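Local coordinates for protein AceL NrdHF-1-1 Intein (Metagenome, PDB 6ZGQ) that is a naturally split class 3 intein, a self-excising protein-splicing element, here in a linked, splice-inactive variant, at residues 11-16 against 20-25; 33-36 against 41-44; 142-145 against 149-152. One frame throughout, in Å; residues are numbered along the deposited sequence.

Contact 1 (11-16 against 20-25); sequences GTKVTT and DKNIEN
The antiparallel strands 13-15 and 20-22 are joined at V14 and K21, a hydrogen-bonded pair in which V14 N reaches K21 O at 2.7 Å, almost perfectly straight, and K21 N returns to V14 O; just past the strands, I23 N closes on T12 O. K13 shares one face with T15, D20 and N22. Its CD lies against D20 CB at 3.9 Å, crossing that side chain at about a right angle, and the last torsion (chi4 -63°) bends NZ onto N22 OD1, 2.8 Å away and tilted from the amide plane. Water 1 donates to both N22 OD1 and G11 O. An alanine in place of K13 takes away the ammonium and the chain over D20 CB, which would probably leave N22 OD1 to water 1 and its amide freer to turn. Further along the same face T15 OG1 donates to D20 OD1 from above the carboxylate plane (3.0 Å), while D20 OD2 pairs with R150. On the other face V14 turns its CG2 to I23 CG1, just past the second strand (3.8 Å). The K13 face is thus polar, K21 on V14's side sends its ammonium to D30, and E24 OE1 holds G11 N (2.8 Å) just ahead of the first strand.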
loop_
_atom_site.group_PDB
_atom_site.type_symbol
_atom_site.label_atom_id
_atom_site.label_comp_id
_atom_site.label_asym_id
_atom_site.label_seq_id
_atom_site.Cartn_x
_atom_site.Cartn_y
_atom_site.Cartn_z
ATOM N N GLY A 11 3.053 4.468 -11.161
ATOM C CA GLY A 11 4.426 4.795 -10.797
ATOM C C GLY A 11 4.751 4.498 -9.348
ATOM O O GLY A 11 5.910 4.621 -8.957
ATOM N N THR A 12 3.740 4.153 -8.543
ATOM C CA THR A 12 3.971 3.523 -7.233
ATOM C C THR A 12 4.852 2.293 -7.465
ATOM O O THR A 12 4.504 1.461 -8.304
ATOM C CB THR A 12 2.641 3.111 -6.574
ATOM O OG1 THR A 12 1.903 4.293 -6.260
ATOM C CG2 THR A 12 2.856 2.312 -5.284
ATOM N N LYS A 13 5.983 2.189 -6.753
ATOM C CA LYS A 13 6.874 1.022 -6.870
ATOM C C LYS A 13 6.400 -0.079 -5.919
ATOM O O LYS A 13 5.993 0.226 -4.803
ATOM C CB LYS A 13 8.333 1.403 -6.590
ATOM C CG LYS A 13 8.976 2.142 -7.748
ATOM C CD LYS A 13 10.387 2.566 -7.428
ATOM C CE LYS A 13 10.911 3.478 -8.513
ATOM N NZ LYS A 13 10.986 2.805 -9.838
ATOM N N VAL A 14 6.416 -1.326 -6.402
ATOM C CA VAL A 14 6.070 -2.529 -5.626
ATOM C C VAL A 14 7.380 -3.286 -5.382
ATOM O O VAL A 14 8.126 -3.531 -6.339
ATOM C CB VAL A 14 5.057 -3.426 -6.386
ATOM C CG1 VAL A 14 4.901 -4.790 -5.720
ATOM C CG2 VAL A 14 3.705 -2.733 -6.508
ATOM N N THR A 15 7.670 -3.602 -4.117
ATOM C CA THR A 15 8.882 -4.355 -3.757
ATOM C C THR A 15 8.712 -5.802 -4.203
ATOM O O THR A 15 7.691 -6.407 -3.888
ATOM C CB THR A 15 9.182 -4.205 -2.262
ATOM O OG1 THR A 15 9.387 -2.813 -2.039
ATOM C CG2 THR A 15 10.426 -4.979 -1.826
ATOM N N THR A 16 9.683 -6.288 -4.989
ATOM C CA THR A 16 9.741 -7.657 -5.535
ATOM C C THR A 16 11.059 -8.288 -5.060
ATOM O O THR A 16 11.853 -7.580 -4.422
ATOM C CB THR A 16 9.634 -7.668 -7.085
ATOM O OG1 THR A 16 10.900 -7.367 -7.681
ATOM C CG2 THR A 16 8.604 -6.668 -7.584
ATOM N N ASP A 20 12.681 -2.869 -6.771
ATOM C CA ASP A 20 11.470 -2.034 -6.636
ATOM C C ASP A 20 10.928 -1.696 -8.032
ATOM O O ASP A 20 11.508 -0.857 -8.723
ATOM C CB ASP A 20 11.766 -0.740 -5.864
ATOM C CG ASP A 20 12.136 -0.985 -4.416
ATOM O OD1 ASP A 20 11.638 -1.962 -3.818
ATOM O OD2 ASP A 20 12.931 -0.188 -3.885
ATOM N N LYS A 21 9.814 -2.341 -8.407
ATOM C CA LYS A 21 9.266 -2.337 -9.772
ATOM C C LYS A 21 8.010 -1.475 -9.835
ATOM O O LYS A 21 7.098 -1.655 -9.010
ATOM C CB LYS A 21 8.924 -3.775 -10.202
ATOM C CG LYS A 21 8.613 -3.966 -11.684
ATOM C CD LYS A 21 8.506 -5.443 -12.046
ATOM C CE LYS A 21 8.731 -5.681 -13.526
ATOM N NZ LYS A 21 8.734 -7.127 -13.866
ATOM N N ASN A 22 7.978 -0.563 -10.812
ATOM C CA ASN A 22 6.813 0.287 -11.116
ATOM C C ASN A 22 5.576 -0.609 -11.208
ATOM O O ASN A 22 5.607 -1.615 -11.924
ATOM C CB ASN A 22 7.036 1.066 -12.420
ATOM C CG ASN A 22 8.258 1.961 -12.357
ATOM O OD1 ASN A 22 8.603 2.469 -11.296
ATOM N ND2 ASN A 22 8.916 2.160 -13.492
ATOM N N ILE A 23 4.532 -0.277 -10.444
ATOM C CA ILE A 23 3.342 -1.133 -10.317
ATOM C C ILE A 23 2.750 -1.440 -11.701
ATOM O O ILE A 23 2.315 -2.567 -11.928
ATOM C CB ILE A 23 2.290 -0.548 -9.338
ATOM C CG1 ILE A 23 1.151 -1.555 -9.098
ATOM C CG2 ILE A 23 1.761 0.798 -9.838
ATOM C CD1 ILE A 23 0.352 -1.301 -7.840
ATOM N N GLU A 24 2.779 -0.463 -12.620
ATOM C CA GLU A 24 2.209 -0.624 -13.978
ATOM C C GLU A 24 2.958 -1.675 -14.804
ATOM O O GLU A 24 2.461 -2.062 -15.870
ATOM C CB GLU A 24 2.212 0.694 -14.758
ATOM C CG GLU A 24 3.606 1.259 -15.008
ATOM C CD GLU A 24 4.011 2.325 -14.008
ATOM O OE1 GLU A 24 3.482 2.333 -12.876
ATOM O OE2 GLU A 24 4.859 3.164 -14.366
ATOM N N ASN A 25 4.142 -2.094 -14.333
ATOM C CA ASN A 25 4.978 -3.109 -15.001
ATOM C C ASN A 25 4.899 -4.483 -14.322
ATOM O O ASN A 25 5.508 -5.425 -14.821
ATOM C CB ASN A 25 6.444 -2.654 -15.070
ATOM C CG ASN A 25 6.623 -1.403 -15.896
ATOM O OD1 ASN A 25 7.283 -0.458 -15.472
ATOM N ND2 ASN A 25 6.025 -1.385 -17.078
HETATM O O HOH W 1 7.975 5.438 -10.722
#

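Contact 2 (33-36 against 41-44); sequences LQFD and DFSY
F35 CD1 sits 3.5 Å above one face of the F42 ring, shifted toward its rim, with F42 CZ the nearest ring atom. The two ring planes stand at 51°, an oblique pair. F35 holds CG anti to its own backbone N (chi1 -180°), F42 anti to the carbonyl carbon (chi1 -75°), two different rotamers that let the rings meet across a non-hydrogen-bonded pair. L33 extends the apolar row: its CG touches F42 CD1 at 4.0 Å, and its CD1 makes a CH-pi contact over a face of the Y44 ring, 4.0 Å from the centroid. Q34 and S43, their side chains on the other face, are the hydrogen-bonded pair: Q34 N to S43 O at 2.8 Å, with a longer return bond from S43 N to Q34 O. Beyond them D36 N meets D41 O at 2.9 Å. Water 2 finishes this polar edge, donating to D41 O, bonding S43 OG at 2.8 Å and weakly accepting from Q34 NE2; Q34 OE1 turns to G138 N and T45 OG1. The hairpin lays its apolar face on the strands around it: L33 and F42 on V142 of strand 140-144, F35 and F42 on I110 of strand 109-114.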
loop_
_atom_site.group_PDB
_atom_site.type_symbol
_atom_site.label_atom_id
_atom_site.label_comp_id
_atom_site.label_asym_id
_atom_site.label_seq_id
_atom_site.Cartn_x
_atom_site.Cartn_y
_atom_site.Cartn_z
ATOM N N LEU A 33 6.718 -8.938 -2.728
ATOM C CA LEU A 33 6.805 -9.051 -1.259
ATOM C C LEU A 33 5.416 -8.783 -0.681
ATOM O O LEU A 33 4.955 -7.628 -0.696
ATOM C CB LEU A 33 7.829 -8.061 -0.687
ATOM C CG LEU A 33 8.101 -8.186 0.817
ATOM C CD1 LEU A 33 8.592 -9.583 1.168
ATOM C CD2 LEU A 33 9.097 -7.138 1.286
ATOM N N GLN A 34 4.745 -9.851 -0.233
ATOM C CA GLN A 34 3.432 -9.759 0.411
ATOM C C GLN A 34 3.633 -9.778 1.923
ATOM O O GLN A 34 4.705 -10.179 2.393
ATOM C CB GLN A 34 2.483 -10.876 -0.062
ATOM C CG GLN A 34 2.793 -12.271 0.457
ATOM C CD GLN A 34 1.568 -13.155 0.457
ATOM O OE1 GLN A 34 0.726 -13.067 -0.436
ATOM N NE2 GLN A 34 1.447 -14.002 1.468
ATOM N N PHE A 35 2.613 -9.302 2.644
ATOM C CA PHE A 35 2.511 -9.329 4.108
ATOM C C PHE A 35 1.186 -10.031 4.439
ATOM O O PHE A 35 0.117 -9.566 4.018
ATOM C CB PHE A 35 2.552 -7.893 4.649
ATOM C CG PHE A 35 2.462 -7.773 6.152
ATOM C CD1 PHE A 35 3.537 -8.109 6.960
ATOM C CD2 PHE A 35 1.312 -7.276 6.751
ATOM C CE1 PHE A 35 3.463 -7.970 8.336
ATOM C CE2 PHE A 35 1.229 -7.138 8.126
ATOM C CZ PHE A 35 2.304 -7.490 8.921
ATOM N N ASP A 36 1.266 -11.163 5.143
ATOM C CA ASP A 36 0.072 -11.951 5.493
ATOM C C ASP A 36 -0.600 -11.284 6.700
ATOM O O ASP A 36 0.036 -11.144 7.750
ATOM C CB ASP A 36 0.440 -13.408 5.780
ATOM C CG ASP A 36 -0.775 -14.264 6.038
ATOM O OD1 ASP A 36 -1.309 -14.194 7.163
ATOM O OD2 ASP A 36 -1.210 -14.970 5.105
ATOM N N ASP A 41 3.585 -12.420 8.689
ATOM C CA ASP A 41 4.805 -12.922 8.024
ATOM C C ASP A 41 4.932 -12.305 6.626
ATOM O O ASP A 41 3.911 -12.109 5.957
ATOM C CB ASP A 41 4.772 -14.446 7.878
ATOM C CG ASP A 41 4.901 -15.177 9.205
ATOM O OD1 ASP A 41 5.421 -14.589 10.173
ATOM O OD2 ASP A 41 4.466 -16.340 9.268
ATOM N N PHE A 42 6.183 -12.024 6.228
ATOM C CA PHE A 42 6.577 -11.558 4.892
ATOM C C PHE A 42 6.963 -12.761 4.009
ATOM O O PHE A 42 7.607 -13.692 4.494
ATOM C CB PHE A 42 7.771 -10.597 5.019
ATOM C CG PHE A 42 7.408 -9.228 5.536
ATOM C CD1 PHE A 42 6.903 -8.256 4.679
ATOM C CD2 PHE A 42 7.603 -8.903 6.871
ATOM C CE1 PHE A 42 6.576 -6.993 5.149
ATOM C CE2 PHE A 42 7.292 -7.640 7.342
ATOM C CZ PHE A 42 6.772 -6.687 6.484
ATOM N N SER A 43 6.550 -12.756 2.740
ATOM C CA SER A 43 6.986 -13.770 1.761
ATOM C C SER A 43 6.812 -13.229 0.341
ATOM O O SER A 43 6.066 -12.260 0.163
ATOM C CB SER A 43 6.206 -15.078 1.939
ATOM O OG SER A 43 4.805 -14.873 1.860
ATOM N N TYR A 44 7.527 -13.813 -0.630
ATOM C CA TYR A 44 7.370 -13.476 -2.054
ATOM C C TYR A 44 6.367 -14.467 -2.679
ATOM O O TYR A 44 6.509 -15.684 -2.510
ATOM C CB TYR A 44 8.722 -13.468 -2.794
ATOM C CG TYR A 44 9.732 -12.506 -2.209
ATOM C CD1 TYR A 44 9.732 -11.161 -2.564
ATOM C CD2 TYR A 44 10.681 -12.938 -1.290
ATOM C CE1 TYR A 44 10.649 -10.277 -2.025
ATOM C CE2 TYR A 44 11.607 -12.061 -0.751
ATOM C CZ TYR A 44 11.588 -10.731 -1.123
ATOM O OH TYR A 44 12.497 -9.851 -0.592
HETATM O O HOH W 2 3.467 -14.274 4.223
#

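Contact 3 (142-145 against 149-152); sequences VVTD and NRSV
R150 lies alongside T144, both side chains pointing the same way from a non-hydrogen-bonded pair of the antiparallel strands 140-144 and 150-154. Its CB rests on V142 CG1 at 3.6 Å. With CG anti to the carbonyl carbon (chi1 -60°) the chain sets off along T144, and CG passes T144 OG1 at 3.4 Å. CD continues past the same hydroxyl, still near V142 CG1, and NE comes 3.3 Å from T144 OG1. The chain runs extended to this point, then turns about the CD-NE bond (chi4 77°), setting one guanidinium face against T144 CG2, 3.9 Å above the plane and toward its rim. At the tip NH2 goes to D20 OD2, the salt bridge to the first hairpin, so a methyl group covers part of the cation and a carboxylate meets its end.

On the opposite side of the sheet V143 CG2 lies 3.8 Å from S151 OG, whose hydrogen-bond partners include Q68 NE2 and water 3. The backbones are tied by V143 N to S151 O and S151 N to V143 O, both at 3.0 Å. Toward the turn D145 N donates to N149 O. D145 has two conformers; in one of them, so tentatively, its OD1 accepts from both N149 N, which comes from above the carboxylate plane, and H147 N inside the turn.

This is a two-strand beta hairpin, its turn flanked by the D145 N to N149 O bond, and its second strand leads toward the C-terminal end of the intein, consistent with the all-beta Hint fold of the family.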
loop_
_atom_site.group_PDB
_atom_site.type_symbol
_atom_site.label_atom_id
_atom_site.label_comp_id
_atom_site.label_asym_id
_atom_site.label_seq_id
_atom_site.Cartn_x
_atom_site.Cartn_y
_atom_site.Cartn_z
ATOM N N VAL A 142 4.122 -4.878 -0.116
ATOM C CA VAL A 142 5.035 -3.779 0.247
ATOM C C VAL A 142 5.250 -2.881 -0.979
ATOM O O VAL A 142 5.544 -3.384 -2.073
ATOM C CB VAL A 142 6.382 -4.325 0.812
ATOM C CG1 VAL A 142 7.351 -3.207 1.185
ATOM C CG2 VAL A 142 6.132 -5.195 2.037
ATOM N N VAL A 143 5.057 -1.573 -0.789
ATOM C CA VAL A 143 5.323 -0.542 -1.812
ATOM C C VAL A 143 6.471 0.348 -1.319
ATOM O O VAL A 143 6.659 0.480 -0.101
ATOM C CB VAL A 143 4.068 0.318 -2.127
ATOM C CG1 VAL A 143 3.002 -0.501 -2.845
ATOM C CG2 VAL A 143 3.484 0.961 -0.875
ATOM N N THR A 144 7.231 0.912 -2.266
ATOM C CA THR A 144 8.336 1.854 -2.010
ATOM C C THR A 144 7.963 3.218 -2.613
ATOM O O THR A 144 7.592 3.276 -3.793
ATOM C CB THR A 144 9.624 1.321 -2.648
ATOM O OG1 THR A 144 9.731 -0.061 -2.304
ATOM C CG2 THR A 144 10.861 2.093 -2.178
ATOM N N ASP A 145 8.046 4.276 -1.804
ATOM C CA ASP A 145 7.733 5.651 -2.227
ATOM C C ASP A 145 8.962 6.284 -2.896
ATOM O O ASP A 145 9.995 5.614 -3.017
ATOM C CB ASP A 145 7.200 6.480 -1.042
ATOM C CG ASP A 145 8.238 6.733 0.059
ATOM O OD1 ASP A 145 9.458 6.737 -0.226
ATOM O OD2 ASP A 145 7.804 6.963 1.205
ATOM N N ASN A 149 11.284 4.741 1.061
ATOM C CA ASN A 149 10.611 4.183 2.251
ATOM C C ASN A 149 9.616 3.111 1.816
ATOM O O ASN A 149 8.849 3.347 0.873
ATOM C CB ASN A 149 9.866 5.262 3.051
ATOM C CG ASN A 149 10.750 6.421 3.458
ATOM O OD1 ASN A 149 10.464 7.572 3.128
ATOM N ND2 ASN A 149 11.827 6.127 4.172
ATOM N N ARG A 150 9.632 1.962 2.499
ATOM C CA ARG A 150 8.735 0.833 2.216
ATOM C C ARG A 150 7.646 0.776 3.300
ATOM O O ARG A 150 7.923 1.089 4.463
ATOM C CB ARG A 150 9.540 -0.475 2.113
ATOM C CG ARG A 150 10.580 -0.418 1.004
ATOM C CD ARG A 150 11.240 -1.738 0.645
ATOM N NE ARG A 150 12.142 -1.487 -0.476
ATOM C CZ ARG A 150 13.339 -0.912 -0.380
ATOM N NH1 ARG A 150 13.839 -0.543 0.798
ATOM N NH2 ARG A 150 14.055 -0.711 -1.481
ATOM N N SER A 151 6.416 0.446 2.888
ATOM C CA SER A 151 5.242 0.339 3.774
ATOM C C SER A 151 4.276 -0.708 3.229
ATOM O O SER A 151 4.373 -1.067 2.048
ATOM C CB SER A 151 4.536 1.690 3.909
ATOM O OG SER A 151 4.084 2.184 2.653
ATOM N N VAL A 152 3.378 -1.199 4.090
ATOM C CA VAL A 152 2.383 -2.228 3.732
ATOM C C VAL A 152 1.128 -1.491 3.254
ATOM O O VAL A 152 0.723 -0.513 3.890
ATOM C CB VAL A 152 2.077 -3.167 4.935
ATOM C CG1 VAL A 152 0.929 -4.133 4.654
ATOM C CG2 VAL A 152 3.326 -3.950 5.334
HETATM O O HOH W 3 5.721 3.205 0.683
#

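The three hairpins follow one another in the chain, yet their strands lie side by side. Contacts 1 and 3 lie closest, with centres about 10 Å apart: strands 13-15 and 140-144 are neighbours in one sheet, K13 O probably accepts from T144 N (2.9 Å), and D20 OD2 reaches R150 NH2 at 2.7 Å. Contact 2 joins both at L33, whose N probably bonds T15 O and whose O probably bonds V142 N, each at 2.9 Å. F42 CE1 on V142 CG2 (3.6 Å) adds apolar packing. Together they link the N-terminal part of the intein to strand 150-154, which leads to the C-terminal end, where inteins generally complete their splicing chemistry.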